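Local atomic coordinates of C2 domain protein (Ramazzottius varieornatus, PDB entry 7DF2), a protein that binds calcium ions through a C2 domain and belongs to a kind of C2 protein found specifically in tardigrades. Residues N155-N160 / Y186-I191. Residues are numbered along the deposited sequence; the frame is centred on the assembly and turned at random. Where two conformers were deposited one is given.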
ATOM      1  N   ASN A 155     -15.497  -2.674 -10.753  1.00 43.45           N
ATOM      2  CA  ASN A 155     -14.821  -3.953 -10.545  1.00 40.04           C
ATOM      3  C   ASN A 155     -15.071  -4.394  -9.108  1.00 41.33           C
ATOM      4  O   ASN A 155     -14.203  -4.243  -8.239  1.00 34.79           O
ATOM      5  CB  ASN A 155     -13.327  -3.808 -10.860  1.00 44.13           C
ATOM      6  CG  ASN A 155     -12.496  -5.013 -10.439  1.00 52.84           C
ATOM      7  OD1 ASN A 155     -12.863  -6.165 -10.687  1.00 43.39           O
ATOM      8  ND2 ASN A 155     -11.357  -4.743  -9.804  1.00 40.35           N
ATOM      9  N   PRO A 156     -16.259  -4.920  -8.812  1.00 35.70           N
ATOM     10  CA  PRO A 156     -16.543  -5.388  -7.451  1.00 28.95           C
ATOM     11  C   PRO A 156     -15.810  -6.689  -7.171  1.00 28.37           C
ATOM     12  O   PRO A 156     -15.246  -7.297  -8.094  1.00 30.39           O
ATOM     13  CB  PRO A 156     -18.065  -5.599  -7.465  1.00 37.59           C
ATOM     14  CG  PRO A 156     -18.354  -5.955  -8.878  1.00 31.97           C
ATOM     15  CD  PRO A 156     -17.407  -5.128  -9.713  1.00 37.19           C
ATOM     16  N   PRO A 157     -15.788  -7.142  -5.917  1.00 29.37           N
ATOM     17  CA  PRO A 157     -15.104  -8.402  -5.596  1.00 24.90           C
ATOM     18  C   PRO A 157     -15.582  -9.545  -6.476  1.00 37.29           C
ATOM     19  O   PRO A 157     -16.777  -9.690  -6.742  1.00 31.35           O
ATOM     20  CB  PRO A 157     -15.476  -8.642  -4.131  1.00 31.11           C
ATOM     21  CG  PRO A 157     -15.714  -7.293  -3.584  1.00 30.05           C
ATOM     22  CD  PRO A 157     -16.266  -6.451  -4.704  1.00 28.06           C
ATOM     23  N   ALA A 158     -14.633 -10.359  -6.930  1.00 30.85           N
ATOM     24  CA  ALA A 158     -14.959 -11.511  -7.754  1.00 35.72           C
ATOM     25  C   ALA A 158     -15.631 -12.605  -6.919  1.00 30.98           C
ATOM     26  O   ALA A 158     -15.663 -12.559  -5.684  1.00 31.49           O
ATOM     27  CB  ALA A 158     -13.701 -12.047  -8.432  1.00 30.95           C
ATOM     28  N   GLU A 159     -16.161 -13.616  -7.619  1.00 38.24           N
ATOM     29  CA  GLU A 159     -16.935 -14.664  -6.952  1.00 41.58           C
ATOM     30  C   GLU A 159     -16.087 -15.473  -5.981  1.00 34.42           C
ATOM     31  O   GLU A 159     -16.575 -15.904  -4.929  1.00 33.07           O
ATOM     32  CB  GLU A 159     -17.571 -15.600  -7.984  1.00 46.11           C
ATOM     33  CG  GLU A 159     -19.066 -15.417  -8.157  1.00 64.84           C
ATOM     34  CD  GLU A 159     -19.411 -14.071  -8.754  1.00 78.96           C
ATOM     35  OE1 GLU A 159     -18.819 -13.717  -9.798  1.00 79.97           O
ATOM     36  OE2 GLU A 159     -20.265 -13.368  -8.175  1.00 82.73           O
ATOM     37  N   ASN A 160     -14.828 -15.723  -6.326  1.00 30.85           N
ATOM     38  CA  ASN A 160     -13.962 -16.529  -5.479  1.00 25.11           C
ATOM     39  C   ASN A 160     -12.519 -16.302  -5.909  1.00 24.33           C
ATOM     40  O   ASN A 160     -12.247 -15.635  -6.914  1.00 29.67           O
ATOM     41  CB  ASN A 160     -14.335 -18.020  -5.551  1.00 28.90           C
ATOM     42  CG  ASN A 160     -14.240 -18.584  -6.959  1.00 38.23           C
ATOM     43  OD1 ASN A 160     -13.168 -18.604  -7.566  1.00 36.61           O
ATOM     44  ND2 ASN A 160     -15.366 -19.062  -7.480  1.00 45.36           N
ATOM     45  N   TYR A 186      -4.184  -4.849  -7.385  1.00 22.11           N
ATOM     46  CA  TYR A 186      -4.975  -5.477  -6.343  1.00 18.24           C
ATOM     47  C   TYR A 186      -5.896  -6.516  -6.949  1.00 21.41           C
ATOM     48  O   TYR A 186      -6.189  -6.503  -8.148  1.00 22.72           O
ATOM     49  CB  TYR A 186      -5.806  -4.458  -5.548  1.00 19.49           C
ATOM     50  CG  TYR A 186      -6.942  -3.851  -6.333  1.00 20.57           C
ATOM     51  CD1 TYR A 186      -6.744  -2.722  -7.116  1.00 21.59           C
ATOM     52  CD2 TYR A 186      -8.226  -4.399  -6.278  1.00 24.90           C
ATOM     53  CE1 TYR A 186      -7.792  -2.155  -7.843  1.00 25.98           C
ATOM     54  CE2 TYR A 186      -9.274  -3.842  -6.998  1.00 26.56           C
ATOM     55  CZ  TYR A 186      -9.050  -2.721  -7.773  1.00 32.48           C
ATOM     56  OH  TYR A 186     -10.092  -2.170  -8.482  1.00 33.95           O
ATOM     57  N   ARG A 187      -6.296  -7.457  -6.087  0.54 21.02           N
ATOM     58  CA  ARG A 187      -7.361  -8.422  -6.333  0.54 20.42           C
ATOM     59  C   ARG A 187      -8.319  -8.379  -5.152  0.54 22.15           C
ATOM     60  O   ARG A 187      -7.924  -8.055  -4.028  0.54 18.37           O
ATOM     61  CB  ARG A 187      -6.828  -9.870  -6.487  0.54 22.95           C
ATOM     62  CG  ARG A 187      -6.237 -10.190  -7.835  0.54 29.11           C
ATOM     63  CD  ARG A 187      -6.188 -11.683  -8.137  0.54 19.48           C
ATOM     64  NE  ARG A 187      -5.686 -12.477  -7.016  0.54 26.36           N
ATOM     65  CZ  ARG A 187      -5.936 -13.776  -6.859  0.54 30.80           C
ATOM     66  NH1 ARG A 187      -6.683 -14.417  -7.749  0.54 28.85           N
ATOM     67  NH2 ARG A 187      -5.445 -14.436  -5.817  0.54 26.14           N
ATOM     68  N   TRP A 188      -9.581  -8.729  -5.394  1.00 22.14           N
ATOM     69  CA  TRP A 188     -10.448  -8.978  -4.254  1.00 23.74           C
ATOM     70  C   TRP A 188     -11.575  -9.904  -4.679  1.00 21.51           C
ATOM     71  O   TRP A 188     -12.007  -9.898  -5.836  1.00 26.39           O
ATOM     72  CB  TRP A 188     -11.001  -7.694  -3.612  1.00 22.87           C
ATOM     73  CG  TRP A 188     -11.738  -6.722  -4.494  1.00 21.49           C
ATOM     74  CD1 TRP A 188     -11.850  -6.737  -5.860  1.00 23.85           C
ATOM     75  CD2 TRP A 188     -12.461  -5.581  -4.044  1.00 22.54           C
ATOM     76  NE1 TRP A 188     -12.602  -5.658  -6.282  1.00 29.34           N
ATOM     77  CE2 TRP A 188     -12.993  -4.941  -5.181  1.00 25.21           C
ATOM     78  CE3 TRP A 188     -12.725  -5.042  -2.782  1.00 30.28           C
ATOM     79  CZ2 TRP A 188     -13.767  -3.785  -5.092  1.00 27.91           C
ATOM     80  CZ3 TRP A 188     -13.492  -3.889  -2.699  1.00 30.32           C
ATOM     81  CH2 TRP A 188     -14.002  -3.277  -3.846  1.00 28.55           C
ATOM     82  N   TYR A 189     -12.040 -10.688  -3.717  1.00 24.01           N
ATOM     83  CA  TYR A 189     -12.945 -11.788  -4.018  1.00 27.47           C
ATOM     84  C   TYR A 189     -13.630 -12.239  -2.744  1.00 24.89           C
ATOM     85  O   TYR A 189     -13.061 -12.178  -1.649  1.00 24.09           O
ATOM     86  CB  TYR A 189     -12.206 -12.971  -4.658  1.00 23.72           C
ATOM     87  CG  TYR A 189     -10.906 -13.333  -3.972  1.00 25.74           C
ATOM     88  CD1 TYR A 189      -9.703 -12.730  -4.346  1.00 23.61           C
ATOM     89  CD2 TYR A 189     -10.876 -14.281  -2.963  1.00 24.74           C
ATOM     90  CE1 TYR A 189      -8.512 -13.059  -3.705  1.00 25.35           C
ATOM     91  CE2 TYR A 189      -9.701 -14.620  -2.329  1.00 25.29           C
ATOM     92  CZ  TYR A 189      -8.517 -14.009  -2.709  1.00 23.81           C
ATOM     93  OH  TYR A 189      -7.362 -14.369  -2.060  1.00 22.34           O
ATOM     94  N   ASN A 190     -14.857 -12.722  -2.908  1.00 25.30           N
ATOM     95  CA  ASN A 190     -15.592 -13.269  -1.786  1.00 27.60           C
ATOM     96  C   ASN A 190     -14.930 -14.547  -1.292  1.00 25.89           C
ATOM     97  O   ASN A 190     -14.367 -15.323  -2.069  1.00 26.71           O
ATOM     98  CB  ASN A 190     -17.037 -13.540  -2.195  1.00 28.58           C
ATOM     99  CG  ASN A 190     -17.756 -12.276  -2.623  1.00 32.40           C
ATOM    100  OD1 ASN A 190     -17.915 -11.355  -1.833  1.00 36.64           O
ATOM    101  ND2 ASN A 190     -18.195 -12.232  -3.873  1.00 42.09           N
ATOM    102  N   ILE A 191     -14.993 -14.746   0.019  1.00 23.53           N
ATOM    103  CA  ILE A 191     -14.475 -15.938   0.680  1.00 28.10           C
ATOM    104  C   ILE A 191     -15.555 -16.435   1.634  1.00 31.10           C
ATOM    105  O   ILE A 191     -16.395 -15.639   2.082  1.00 29.59           O
ATOM    106  CB  ILE A 191     -13.163 -15.646   1.428  1.00 26.50           C
ATOM    107  CG1 ILE A 191     -13.360 -14.488   2.422  1.00 31.23           C
ATOM    108  CG2 ILE A 191     -12.034 -15.377   0.427  1.00 25.96           C
ATOM    109  CD1 ILE A 191     -12.210 -14.295   3.420  1.00 28.52           C
TER
HETATM  110  O   HOH W   1      -8.783  -6.550  -9.384  1.00 29.99           O
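The indole of Trp-188 lies between Pro-157 on one face and the ring of Tyr-186 on the other. Pro-157 CD sits 3.7 Å from the centroid of the six-membered ring of Trp-188 and 16° off its normal, a CH-pi contact, while Pro-157 CG rests above CD2 and CE3. On the opposite face Tyr-186 CE2 is offset toward the rim; Trp-188 NE1 lies in the plane of the Tyr-186 ring, at its edge. At the indole edge, Asn-155 O lies in the ring plane and accepts from Trp-188 NE1 at 2.9 Å, a bent bond with an N-H...O angle of 137°. The side chain of Asn-155 turns to Tyr-186: CG stands anti to the backbone N (chi1 170°), and ND2 donates to Tyr-186 OH at 3.2 Å. That hydroxyl lies in the amide plane, and the amide and phenol planes are inclined to each other. Asn-155 ND2 also donates to a water lying 2.9 Å from Tyr-186 O, which it can bridge to; the two bonds together probably restrict rotation of the amide.

Within the beta-sandwich of the C2 domain, this joins the loop between strands 139-150 and 170-173 to strand 181-190, whose Trp-188 also packs on Ile-43, Ile-37 and Ile-150. The segment 155-160 is no regular strand, yet Ala-158 forms a single bridge with Tyr-189: Ala-158 N donates to Trp-188 O, and Asn-190 N to Ala-158 O, both at 2.9 Å. Pro-157 CA and Tyr-189 CA make CA-H...O contacts to Trp-188 O and Ala-158 O, respectively. Further along, Tyr-189 CB approaches Asn-160 O to 3.5 Å, whereas its hydroxyl, beyond the contact, hydrogen-bonds Glu-44; Asn-160 OD1 accepts a hydrogen bond from Val-163 N.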